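Local coordinates for protein UDP-N-acetylenolpyruvoylglucosamine reductase (Listeria monocytogenes, PDB 3TX1) that probably catalyses the NADPH-dependent reduction of UDP-N-acetylenolpyruvoylglucosamine to UDP-N-acetylmuramate through bound FAD, a step in making bacterial peptidoglycan, at residues K45-Y48 / T49-G53; M60-T63 / I64-Q68; A229-E232 / A233-L237; L275-A278 / G279-V282. One frame throughout, in Å; residues are numbered along the deposited sequence.

All four contacts are short-range, yet three of them gather round the flavin cofactor. Contact 1 holds the loop carrying Tyr48, whose side chain comes within about 3 Å of FAD. Contact 3 brings Arg231 and Gln235 to the flavin, and contact 4 adds Phe280, its side chain about 4 Å from FAD and about 4 Å from that of Ser244, the predicted proton donor. Contacts 3 and 4, with centres 11 Å apart, are joined directly: Lys276 NZ lies 3.0 Å from Gln235 O, probably hydrogen-bonded. Contact 2 lies far from both, its centre 36 Å from that of contact 3, though its nearest atoms are about 5 Å from contact 1; the side chain of Ala67 is about 9 Å from FAD.

Contact 1. Residues K45-Y48 / T49-G53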
loop_
_atom_site.group_PDB
_atom_site.type_symbol
_atom_site.label_atom_id
_atom_site.label_comp_id
_atom_site.label_asym_id
_atom_site.label_seq_id
_atom_site.Cartn_x
_atom_site.Cartn_y
_atom_site.Cartn_z
ATOM N N LYS A 45 1.479 -1.397 14.804
ATOM C CA LYS A 45 0.348 -0.516 15.134
ATOM C C LYS A 45 -0.234 0.183 13.895
ATOM O O LYS A 45 -1.416 0.497 13.876
ATOM C CB LYS A 45 0.764 0.538 16.170
ATOM C CG LYS A 45 -0.338 1.538 16.515
ATOM C CD LYS A 45 0.080 2.578 17.556
ATOM C CE LYS A 45 -1.019 3.621 17.733
ATOM N NZ LYS A 45 -0.702 4.636 18.773
ATOM N N TYR A 46 0.595 0.379 12.865
ATOM C CA TYR A 46 0.225 1.093 11.642
ATOM C C TYR A 46 0.150 0.221 10.403
ATOM O O TYR A 46 0.007 0.768 9.297
ATOM C CB TYR A 46 1.265 2.177 11.330
ATOM C CG TYR A 46 1.531 3.100 12.479
ATOM C CD1 TYR A 46 2.558 2.831 13.379
ATOM C CD2 TYR A 46 0.759 4.238 12.682
ATOM C CE1 TYR A 46 2.808 3.663 14.456
ATOM C CE2 TYR A 46 1.005 5.074 13.757
ATOM C CZ TYR A 46 2.027 4.784 14.645
ATOM O OH TYR A 46 2.271 5.606 15.730
ATOM N N THR A 47 0.308 -1.096 10.534
ATOM C CA THR A 47 0.332 -1.916 9.317
ATOM C C THR A 47 -0.847 -2.776 9.255
ATOM O O THR A 47 -1.349 -3.261 10.257
ATOM C CB THR A 47 1.518 -2.874 9.168
ATOM O OG1 THR A 47 1.503 -3.805 10.252
ATOM C CG2 THR A 47 2.853 -2.149 9.101
ATOM N N TYR A 48 -1.237 -3.019 8.023
ATOM C CA TYR A 48 -2.419 -3.755 7.734
ATOM C C TYR A 48 -2.319 -5.223 8.168
ATOM O O TYR A 48 -3.327 -5.831 8.496
ATOM C CB TYR A 48 -2.752 -3.526 6.268
ATOM C CG TYR A 48 -4.198 -3.703 5.939
ATOM C CD1 TYR A 48 -5.112 -2.651 6.071
ATOM C CD2 TYR A 48 -4.641 -4.914 5.464
ATOM C CE1 TYR A 48 -6.450 -2.833 5.748
ATOM C CE2 TYR A 48 -5.958 -5.118 5.123
ATOM C CZ TYR A 48 -6.858 -4.089 5.274
ATOM O OH TYR A 48 -8.155 -4.394 4.929
ATOM N N THR A 49 -1.112 -5.781 8.215
ATOM C CA THR A 49 -0.924 -7.155 8.727
ATOM C C THR A 49 -0.723 -7.123 10.231
ATOM O O THR A 49 -0.658 -8.154 10.882
ATOM C CB THR A 49 0.338 -7.851 8.153
ATOM O OG1 THR A 49 1.484 -7.017 8.354
ATOM C CG2 THR A 49 0.192 -8.132 6.694
ATOM N N LYS A 50 -0.578 -5.936 10.790
ATOM C CA LYS A 50 -0.322 -5.810 12.219
ATOM C C LYS A 50 0.999 -6.516 12.592
ATOM O O LYS A 50 1.073 -7.252 13.576
ATOM C CB LYS A 50 -1.517 -6.337 13.025
ATOM C CG LYS A 50 -2.735 -5.421 13.011
ATOM C CD LYS A 50 -3.934 -6.122 13.650
ATOM C CE LYS A 50 -5.141 -5.197 13.834
ATOM N NZ LYS A 50 -6.283 -5.825 14.588
ATOM N N THR A 51 2.027 -6.297 11.774
ATOM C CA THR A 51 3.352 -6.875 11.990
ATOM C C THR A 51 4.396 -5.871 11.580
ATOM O O THR A 51 4.113 -4.940 10.795
ATOM C CB THR A 51 3.644 -7.998 11.003
ATOM O OG1 THR A 51 3.524 -7.464 9.689
ATOM C CG2 THR A 51 2.713 -9.156 11.181
ATOM N N GLY A 52 5.625 -6.142 12.013
ATOM C CA GLY A 52 6.768 -5.354 11.620
ATOM C C GLY A 52 7.536 -4.924 12.833
ATOM O O GLY A 52 6.951 -4.456 13.815
ATOM N N GLY A 53 8.851 -5.089 12.789
ATOM C CA GLY A 53 9.702 -4.600 13.882
ATOM C C GLY A 53 9.655 -3.080 13.956
ATOM O O GLY A 53 9.001 -2.444 13.133
#
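Thr47 and Thr51 meet through a bond between side chain and backbone: Thr47 OG1 donates to Thr51 O over 2.9 Å, reaching that carbonyl only slightly tilted from its plane. The hydroxyl sits between its own backbone N and carbonyl carbon (chi1 61°), which turns it into the bend, while Thr47 CG2 lies beside the same acceptor, 3.5 Å from Thr51 O. Threonine suits the place because its beta-branched hydroxyl can be turned inward to reach the carbonyl of the fourth residue on. The backbone closes the loop as well, with Lys50 N donating to Thr47 O at 2.8 Å. Further round, the hydroxyls of Thr49 and Thr51 face each other; OG1 to OG1 is modelled at a doubtfully short 2.5 Å, and either could be the donor. The side chains of Tyr48 and Lys50 start out away from the bend, though their CB atoms still touch it. Lys50, the last residue of the turn, has a left-handed backbone conformation and runs out extended, as befits an exposed lysine. Around this shell, Thr49 and Thr51 rest on Tyr292 of helix 289-307, and Thr49 O accepts a bond from Asn283 ND2. The Tyr48 side chain touches FAD, Ser88 and Pro147. The arrangement is a type I beta turn from Thr47 to Lys50, reinforced by a threonine hydroxyl, in the loop that links antiparallel strands 36-42 and 54-60 and lends Tyr48 to the cofactor pocket.

Contact 2. Residues M60-T63 / I64-Q68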
loop_
_atom_site.group_PDB
_atom_site.type_symbol
_atom_site.label_atom_id
_atom_site.label_comp_id
_atom_site.label_asym_id
_atom_site.label_seq_id
_atom_site.Cartn_x
_atom_site.Cartn_y
_atom_site.Cartn_z
ATOM N N MET A 60 5.449 11.982 11.561
ATOM C CA MET A 60 4.125 12.309 10.982
ATOM C C MET A 60 3.908 13.806 10.731
ATOM O O MET A 60 3.623 14.550 11.675
ATOM C CB MET A 60 2.993 11.757 11.841
ATOM C CG MET A 60 2.867 10.251 11.752
ATOM S SD MET A 60 1.980 9.566 13.154
ATOM C CE MET A 60 2.922 10.227 14.545
ATOM N N PRO A 61 4.070 14.256 9.472
ATOM C CA PRO A 61 3.923 15.677 9.147
ATOM C C PRO A 61 2.492 16.120 8.923
ATOM O O PRO A 61 1.736 15.438 8.254
ATOM C CB PRO A 61 4.716 15.848 7.852
ATOM C CG PRO A 61 4.930 14.490 7.310
ATOM C CD PRO A 61 4.811 13.512 8.438
ATOM N N LYS A 62 2.164 17.293 9.457
ATOM C CA LYS A 62 0.844 17.899 9.419
ATOM C C LYS A 62 0.775 18.741 8.175
ATOM O O LYS A 62 -0.313 19.048 7.664
ATOM C CB LYS A 62 0.689 18.842 10.620
ATOM C CG LYS A 62 1.375 18.347 11.905
ATOM C CD LYS A 62 0.987 19.141 13.146
ATOM C CE LYS A 62 1.542 20.557 13.148
ATOM N NZ LYS A 62 3.003 20.570 13.420
ATOM N N THR A 63 1.950 19.078 7.661
ATOM C CA THR A 63 2.086 19.986 6.536
ATOM C C THR A 63 2.969 19.421 5.464
ATOM O O THR A 63 3.888 18.643 5.744
ATOM C CB THR A 63 2.839 21.223 7.035
ATOM O OG1 THR A 63 2.084 21.817 8.083
ATOM C CG2 THR A 63 3.071 22.240 5.970
ATOM N N ILE A 64 2.696 19.862 4.239
ATOM C CA ILE A 64 3.551 19.634 3.097
ATOM C C ILE A 64 4.965 20.162 3.351
ATOM O O ILE A 64 5.931 19.461 3.120
ATOM C CB ILE A 64 2.991 20.369 1.879
ATOM C CG1 ILE A 64 1.676 19.690 1.455
ATOM C CG2 ILE A 64 4.004 20.353 0.734
ATOM C CD1 ILE A 64 1.105 20.257 0.184
ATOM N N GLU A 65 5.085 21.398 3.840
ATOM C CA GLU A 65 6.399 21.975 4.126
ATOM C C GLU A 65 7.117 21.104 5.135
ATOM O O GLU A 65 8.333 20.874 5.008
ATOM C CB GLU A 65 6.267 23.410 4.613
ATOM C CG GLU A 65 7.548 24.060 5.057
ATOM C CD GLU A 65 8.509 24.456 3.931
ATOM O OE1 GLU A 65 8.089 24.787 2.809
ATOM O OE2 GLU A 65 9.727 24.493 4.204
ATOM N N GLU A 66 6.367 20.591 6.116
ATOM C CA GLU A 66 6.955 19.694 7.105
ATOM C C GLU A 66 7.513 18.475 6.406
ATOM O O GLU A 66 8.611 18.013 6.722
ATOM C CB GLU A 66 5.943 19.269 8.149
ATOM C CG GLU A 66 5.596 20.351 9.156
ATOM C CD GLU A 66 4.779 19.857 10.365
ATOM O OE1 GLU A 66 4.274 18.711 10.422
ATOM O OE2 GLU A 66 4.646 20.646 11.307
ATOM N N ALA A 67 6.779 17.956 5.430
ATOM C CA ALA A 67 7.269 16.759 4.757
ATOM C C ALA A 67 8.580 17.074 4.046
ATOM O O ALA A 67 9.492 16.258 4.053
ATOM C CB ALA A 67 6.229 16.160 3.810
ATOM N N GLN A 68 8.665 18.279 3.491
ATOM C CA GLN A 68 9.809 18.765 2.751
ATOM C C GLN A 68 11.067 18.890 3.582
ATOM O O GLN A 68 12.132 18.409 3.216
ATOM C CB GLN A 68 9.492 20.127 2.166
ATOM C CG GLN A 68 8.566 20.016 0.973
ATOM C CD GLN A 68 8.358 21.331 0.263
ATOM O OE1 GLN A 68 7.576 22.173 0.719
ATOM N NE2 GLN A 68 9.050 21.522 -0.864
#
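Glu66 reaches back to Lys62 because its CG lies beside its own backbone N (chi1 -74°) and the chain beyond is extended, while the Lys62 chain bends twice, at chi3 and chi4, to fold over toward the carboxylate. The two oxygens divide the work. Glu66 OE1 accepts the backbone N-H of Lys62 at 2.7 Å in a nearly straight bond (169°), met from above the carboxylate plane; Glu66 OE2 faces Lys62 NZ in a salt bridge, also 2.7 Å long, although the place of that ammonium is less sure. Nearer the helix, the Glu66 stem passes at about a right angle to Thr63, with Glu66 CG 3.6 Å from Thr63 CB. Thr63 occupies the N-cap, but it is its carbonyl that serves the helix, Thr63 O taking Ala67 N at 3.0 Å. Pro61, rigid and without an N-H to satisfy, packs its ring against the first turn: Pro61 CB is 3.6 Å from Glu66 CB, and Pro61 CG meets the small Ala67 CB at 4.1 Å. This corner joins strand 54-60 to helix 64-76, the start of a beta-alpha-beta crossover that leads on to parallel strand 81-84. With the Lys62 N-H and a helix start beside it, and the ammonium too if it is placed correctly, the buried carboxylate is probably ionised; its negative charge would probably interact favourably with the positive N-terminal end of the helix dipole.

Contact 3. Residues A229-E232 / A233-L237; sequences AARE and AKQPL. With FAD (flavin-adenine dinucleotide), chain B.
Ala233 N bonds back to Ala229 O at 2.9 Å in regular alpha-helical fashion, but Arg231 O then takes Lys234 N, and Gln235 N more weakly, as helix 217-234 runs out. This helix end is part of the flavin pocket, in the C-terminal part of this MurB-family flavoprotein. Arg231 sets off with CG opposite its backbone N (chi1 -176°) and bends at chi3, which swings the guanidinium toward the isoalloxazine. There Arg231 NH1 donates to FAD O4 over 3.0 Å, nearly straight at 164°, and Arg231 NH2 reaches FAD N5 over 3.3 Å, with a further weak bond to O4. Both acceptors lie on the flavin edge, where a positive group would probably polarise the C4 carbonyl and N5, the position at which flavins exchange hydride. Gln235 helps to fix the guanidinium from the protein side: its OE1 accepts from Arg231 NH2 at 2.8 Å, with the amide and guanidinium planes 75° apart. An amide suits this role, as it can accept the N-H and, being neutral, would probably leave the positive charge directed at the flavin. Leu237 packs at about a right angle to both acidic and basic stems, its CD1 3.9 Å from Glu232 CG. Its other methyl bridges protein and cofactor, with Leu237 CD2 4.0 Å from Arg231 CD and 4.1 Å from FAD C7M.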
loop_
_atom_site.group_PDB
_atom_site.type_symbol
_atom_site.label_atom_id
_atom_site.label_comp_id
_atom_site.label_asym_id
_atom_site.label_seq_id
_atom_site.Cartn_x
_atom_site.Cartn_y
_atom_site.Cartn_z
ATOM N N ALA A 229 -19.537 -7.339 -3.468
ATOM C CA ALA A 229 -20.047 -8.697 -3.450
ATOM C C ALA A 229 -18.961 -9.646 -3.894
ATOM O O ALA A 229 -18.623 -10.625 -3.169
ATOM C CB ALA A 229 -21.234 -8.823 -4.370
ATOM N N ALA A 230 -18.388 -9.334 -5.062
ATOM C CA ALA A 230 -17.331 -10.159 -5.655
ATOM C C ALA A 230 -16.136 -10.356 -4.718
ATOM O O ALA A 230 -15.760 -11.482 -4.415
ATOM C CB ALA A 230 -16.878 -9.590 -6.978
ATOM N N ARG A 231 -15.573 -9.250 -4.232
ATOM C CA ARG A 231 -14.435 -9.316 -3.387
ATOM C C ARG A 231 -14.762 -10.038 -2.099
ATOM O O ARG A 231 -14.014 -10.917 -1.671
ATOM C CB ARG A 231 -13.955 -7.910 -3.090
ATOM C CG ARG A 231 -12.674 -7.853 -2.267
ATOM C CD ARG A 231 -12.331 -6.442 -1.855
ATOM N NE ARG A 231 -11.855 -5.639 -2.973
ATOM C CZ ARG A 231 -10.610 -5.666 -3.454
ATOM N NH1 ARG A 231 -10.261 -4.866 -4.449
ATOM N NH2 ARG A 231 -9.693 -6.472 -2.923
ATOM N N GLU A 232 -15.874 -9.679 -1.470
ATOM C CA GLU A 232 -16.217 -10.316 -0.211
ATOM C C GLU A 232 -16.341 -11.803 -0.340
ATOM O O GLU A 232 -15.929 -12.529 0.531
ATOM C CB GLU A 232 -17.495 -9.766 0.363
ATOM C CG GLU A 232 -17.330 -8.369 0.916
ATOM C CD GLU A 232 -18.631 -7.846 1.481
ATOM O OE1 GLU A 232 -19.684 -8.446 1.183
ATOM O OE2 GLU A 232 -18.599 -6.846 2.226
ATOM N N ALA A 233 -16.881 -12.253 -1.458
ATOM C CA ALA A 233 -17.071 -13.677 -1.696
ATOM C C ALA A 233 -15.752 -14.422 -1.747
ATOM O O ALA A 233 -15.701 -15.602 -1.420
ATOM C CB ALA A 233 -17.816 -13.881 -3.001
ATOM N N LYS A 234 -14.676 -13.736 -2.116
ATOM C CA LYS A 234 -13.437 -14.427 -2.359
ATOM C C LYS A 234 -12.238 -14.074 -1.529
ATOM O O LYS A 234 -11.208 -14.709 -1.649
ATOM C CB LYS A 234 -13.094 -14.254 -3.818
ATOM C CG LYS A 234 -14.056 -15.004 -4.727
ATOM C CD LYS A 234 -13.599 -14.849 -6.163
ATOM C CE LYS A 234 -14.045 -16.010 -7.031
ATOM N NZ LYS A 234 -13.237 -15.950 -8.284
ATOM N N GLN A 235 -12.368 -13.076 -0.673
ATOM C CA GLN A 235 -11.246 -12.618 0.094
ATOM C C GLN A 235 -11.506 -12.578 1.571
ATOM O O GLN A 235 -12.639 -12.322 1.979
ATOM C CB GLN A 235 -10.870 -11.258 -0.385
ATOM C CG GLN A 235 -10.392 -11.340 -1.803
ATOM C CD GLN A 235 -9.869 -10.034 -2.346
ATOM O OE1 GLN A 235 -9.808 -8.993 -1.653
ATOM N NE2 GLN A 235 -9.441 -10.089 -3.601
ATOM N N PRO A 236 -10.470 -12.895 2.379
ATOM C CA PRO A 236 -10.626 -12.794 3.821
ATOM C C PRO A 236 -10.482 -11.336 4.175
ATOM O O PRO A 236 -9.358 -10.842 4.280
ATOM C CB PRO A 236 -9.423 -13.563 4.378
ATOM C CG PRO A 236 -8.528 -13.866 3.247
ATOM C CD PRO A 236 -9.121 -13.348 1.979
ATOM N N LEU A 237 -11.580 -10.603 4.288
ATOM C CA LEU A 237 -11.432 -9.193 4.632
ATOM C C LEU A 237 -11.501 -9.026 6.146
ATOM O O LEU A 237 -11.081 -7.996 6.686
ATOM C CB LEU A 237 -12.472 -8.343 3.925
ATOM C CG LEU A 237 -12.594 -8.392 2.397
ATOM C CD1 LEU A 237 -13.711 -7.424 1.956
ATOM C CD2 LEU A 237 -11.260 -8.163 1.648
HETATM P PA FAD B . 2.009 0.441 1.813
HETATM O O1A FAD B . 2.120 1.249 3.061
HETATM O O2A FAD B . 1.745 -1.034 1.907
HETATM O O5B FAD B . 3.375 0.553 0.992
HETATM C C5B FAD B . 3.191 0.275 -0.392
HETATM C C4B FAD B . 4.318 0.824 -1.241
HETATM O O4B FAD B . 4.037 2.157 -1.638
HETATM C C3B FAD B . 5.683 0.870 -0.591
HETATM O O3B FAD B . 6.648 0.806 -1.670
HETATM C C2B FAD B . 5.672 2.280 -0.001
HETATM O O2B FAD B . 6.937 2.889 0.323
HETATM C C1B FAD B . 5.036 3.034 -1.131
HETATM N N9A FAD B . 4.320 4.189 -0.621
HETATM C C8A FAD B . 3.355 4.217 0.310
HETATM N N7A FAD B . 2.888 5.492 0.422
HETATM C C5A FAD B . 3.540 6.294 -0.449
HETATM C C6A FAD B . 3.585 7.730 -0.831
HETATM N N6A FAD B . 2.796 8.680 -0.256
HETATM N N1A FAD B . 4.454 8.083 -1.802
HETATM C C2A FAD B . 5.248 7.210 -2.408
HETATM N N3A FAD B . 5.297 5.913 -2.101
HETATM C C4A FAD B . 4.486 5.407 -1.145
HETATM N N1 FAD B . -3.862 -3.928 -4.462
HETATM C C2 FAD B . -4.455 -3.836 -5.677
HETATM O O2 FAD B . -3.876 -3.229 -6.594
HETATM N N3 FAD B . -5.666 -4.334 -5.964
HETATM C C4 FAD B . -6.402 -5.005 -5.089
HETATM O O4 FAD B . -7.513 -5.490 -5.405
HETATM C C4X FAD B . -5.824 -5.148 -3.746
HETATM N N5 FAD B . -6.499 -5.801 -2.804
HETATM C C5X FAD B . -6.016 -5.962 -1.563
HETATM C C6 FAD B . -6.791 -6.639 -0.634
HETATM C C7 FAD B . -6.349 -6.801 0.652
HETATM C C7M FAD B . -7.195 -7.553 1.646
HETATM C C8 FAD B . -5.034 -6.219 1.001
HETATM C C8M FAD B . -4.477 -6.361 2.371
HETATM C C9 FAD B . -4.271 -5.549 0.083
HETATM C C9A FAD B . -4.716 -5.400 -1.208
HETATM N N10 FAD B . -3.961 -4.693 -2.175
HETATM C C10 FAD B . -4.500 -4.560 -3.467
HETATM C "C1'" FAD B . -2.633 -4.149 -1.833
HETATM C "C2'" FAD B . -2.722 -2.729 -1.324
HETATM O "O2'" FAD B . -4.056 -2.431 -0.923
HETATM C "C3'" FAD B . -2.343 -1.732 -2.404
HETATM O "O3'" FAD B . -1.057 -2.115 -2.873
HETATM C "C4'" FAD B . -2.298 -0.325 -1.816
HETATM O "O4'" FAD B . -2.457 0.674 -2.834
HETATM C "C5'" FAD B . -1.056 -0.077 -0.978
HETATM O "O5'" FAD B . -1.362 0.975 -0.094
HETATM P P FAD B . -0.532 1.317 1.206
HETATM O O1P FAD B . -0.846 2.742 1.489
HETATM O O2P FAD B . -0.914 0.252 2.177
HETATM O O3P FAD B . 0.967 1.105 0.808
#

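Contact 4. Residues L275-A278 / G279-V282. With SO4 (sulfate ion), chain F.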
loop_
_atom_site.group_PDB
_atom_site.type_symbol
_atom_site.label_atom_id
_atom_site.label_comp_id
_atom_site.label_asym_id
_atom_site.label_seq_id
_atom_site.Cartn_x
_atom_site.Cartn_y
_atom_site.Cartn_z
ATOM N N LEU A 275 -7.647 -20.048 4.413
ATOM C CA LEU A 275 -8.577 -21.110 3.983
ATOM C C LEU A 275 -9.609 -20.562 3.025
ATOM O O LEU A 275 -10.377 -21.312 2.466
ATOM C CB LEU A 275 -9.331 -21.751 5.145
ATOM C CG LEU A 275 -8.533 -22.693 6.022
ATOM C CD1 LEU A 275 -9.300 -22.889 7.312
ATOM C CD2 LEU A 275 -8.269 -24.005 5.322
ATOM N N LYS A 276 -9.640 -19.257 2.838
ATOM C CA LYS A 276 -10.619 -18.728 1.929
ATOM C C LYS A 276 -10.004 -18.402 0.554
ATOM O O LYS A 276 -10.640 -18.640 -0.468
ATOM C CB LYS A 276 -11.346 -17.541 2.551
ATOM C CG LYS A 276 -12.412 -16.963 1.668
ATOM C CD LYS A 276 -12.868 -15.699 2.340
ATOM C CE LYS A 276 -14.254 -15.306 1.863
ATOM N NZ LYS A 276 -14.778 -14.266 2.783
ATOM N N HIS A 277 -8.774 -17.902 0.541
ATOM C CA HIS A 277 -8.071 -17.584 -0.709
ATOM C C HIS A 277 -6.624 -17.989 -0.517
ATOM O O HIS A 277 -5.862 -17.331 0.211
ATOM C CB HIS A 277 -8.148 -16.082 -0.986
ATOM C CG HIS A 277 -7.692 -15.695 -2.359
ATOM N ND1 HIS A 277 -8.509 -15.097 -3.251
ATOM C CD2 HIS A 277 -6.486 -15.893 -3.009
ATOM C CE1 HIS A 277 -7.848 -14.883 -4.402
ATOM N NE2 HIS A 277 -6.618 -15.382 -4.270
ATOM N N ALA A 278 -6.209 -19.071 -1.161
ATOM C CA ALA A 278 -4.878 -19.585 -0.874
ATOM C C ALA A 278 -3.751 -18.633 -1.168
ATOM O O ALA A 278 -2.654 -18.880 -0.704
ATOM C CB ALA A 278 -4.633 -20.908 -1.552
ATOM N N GLY A 279 -3.996 -17.556 -1.926
ATOM C CA GLY A 279 -2.929 -16.600 -2.262
ATOM C C GLY A 279 -2.751 -15.484 -1.236
ATOM O O GLY A 279 -1.957 -14.558 -1.448
ATOM N N PHE A 280 -3.498 -15.590 -0.136
ATOM C CA PHE A 280 -3.461 -14.670 0.984
ATOM C C PHE A 280 -2.915 -15.338 2.230
ATOM O O PHE A 280 -3.320 -16.447 2.595
ATOM C CB PHE A 280 -4.864 -14.280 1.371
ATOM C CG PHE A 280 -5.426 -13.128 0.616
ATOM C CD1 PHE A 280 -5.720 -13.228 -0.743
ATOM C CD2 PHE A 280 -5.798 -11.984 1.285
ATOM C CE1 PHE A 280 -6.296 -12.161 -1.447
ATOM C CE2 PHE A 280 -6.409 -10.936 0.590
ATOM C CZ PHE A 280 -6.655 -11.017 -0.779
ATOM N N ILE A 281 -2.028 -14.641 2.922
ATOM C CA ILE A 281 -1.567 -15.148 4.196
ATOM C C ILE A 281 -2.246 -14.294 5.271
ATOM O O ILE A 281 -1.925 -13.114 5.426
ATOM C CB ILE A 281 -0.044 -15.088 4.281
ATOM C CG1 ILE A 281 0.513 -16.107 3.313
ATOM C CG2 ILE A 281 0.439 -15.397 5.685
ATOM C CD1 ILE A 281 2.012 -16.081 3.209
ATOM N N VAL A 282 -3.199 -14.880 5.979
ATOM C CA VAL A 282 -3.914 -14.149 7.013
ATOM C C VAL A 282 -3.253 -14.251 8.394
ATOM O O VAL A 282 -2.517 -15.173 8.677
ATOM C CB VAL A 282 -5.370 -14.641 7.155
ATOM C CG1 VAL A 282 -6.098 -14.464 5.856
ATOM C CG2 VAL A 282 -5.387 -16.104 7.571
HETATM S S SO4 F . -4.871 -15.508 -7.850
HETATM O O1 SO4 F . -5.775 -14.345 -8.012
HETATM O O2 SO4 F . -5.673 -16.755 -7.760
HETATM O O3 SO4 F . -3.921 -15.600 -8.987
HETATM O O4 SO4 F . -4.081 -15.336 -6.605
#
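His277 is where the run from Leu275 to Ala278 first reaches across, and it meets Phe280 twice, once by backbone and once by ring. Its carbonyl accepts the bond that closes the turn, Phe280 N to His277 O at 3.0 Å. A chi1 of -169° swings the imidazole away from its own backbone N and over toward Phe280, whose CD1 and CE1 cover one of its faces. Phe280 CD1 comes to 3.5 Å from His277 CG, and Phe280 CE1 sits over the centre of the imidazole. The two planes are inclined at 56°, their centroids 4.9 Å apart, an oblique aromatic pair. Histidine suits the position because it offers a flat face to the phenyl ring and two nitrogens at its rim: ND1 bonds to Lys234 O at the end of helix 217-234, while His277 NE2 points almost straight at a sulfate, probably from the crystallisation liquor, through a long, weak bond of 3.4 Å to SO4 O4. If that weak bond is real, the ring may carry protons on both nitrogens in this crystal. His277 to Phe280 forms a type I beta turn in the loop connecting antiparallel strands 271-273 and 281-283, and Phe280 passes from the turn to touch FAD and Gln235. Next comes Ala278, at the second turn position, whose small methyl group packs on Ile258 and Gln259 of helix 254-260. After it, Gly279 has no side chain to intrude on the imidazole, whose edge comes close: Gly279 N is 3.2 Å from His277 CD2, near the ring plane.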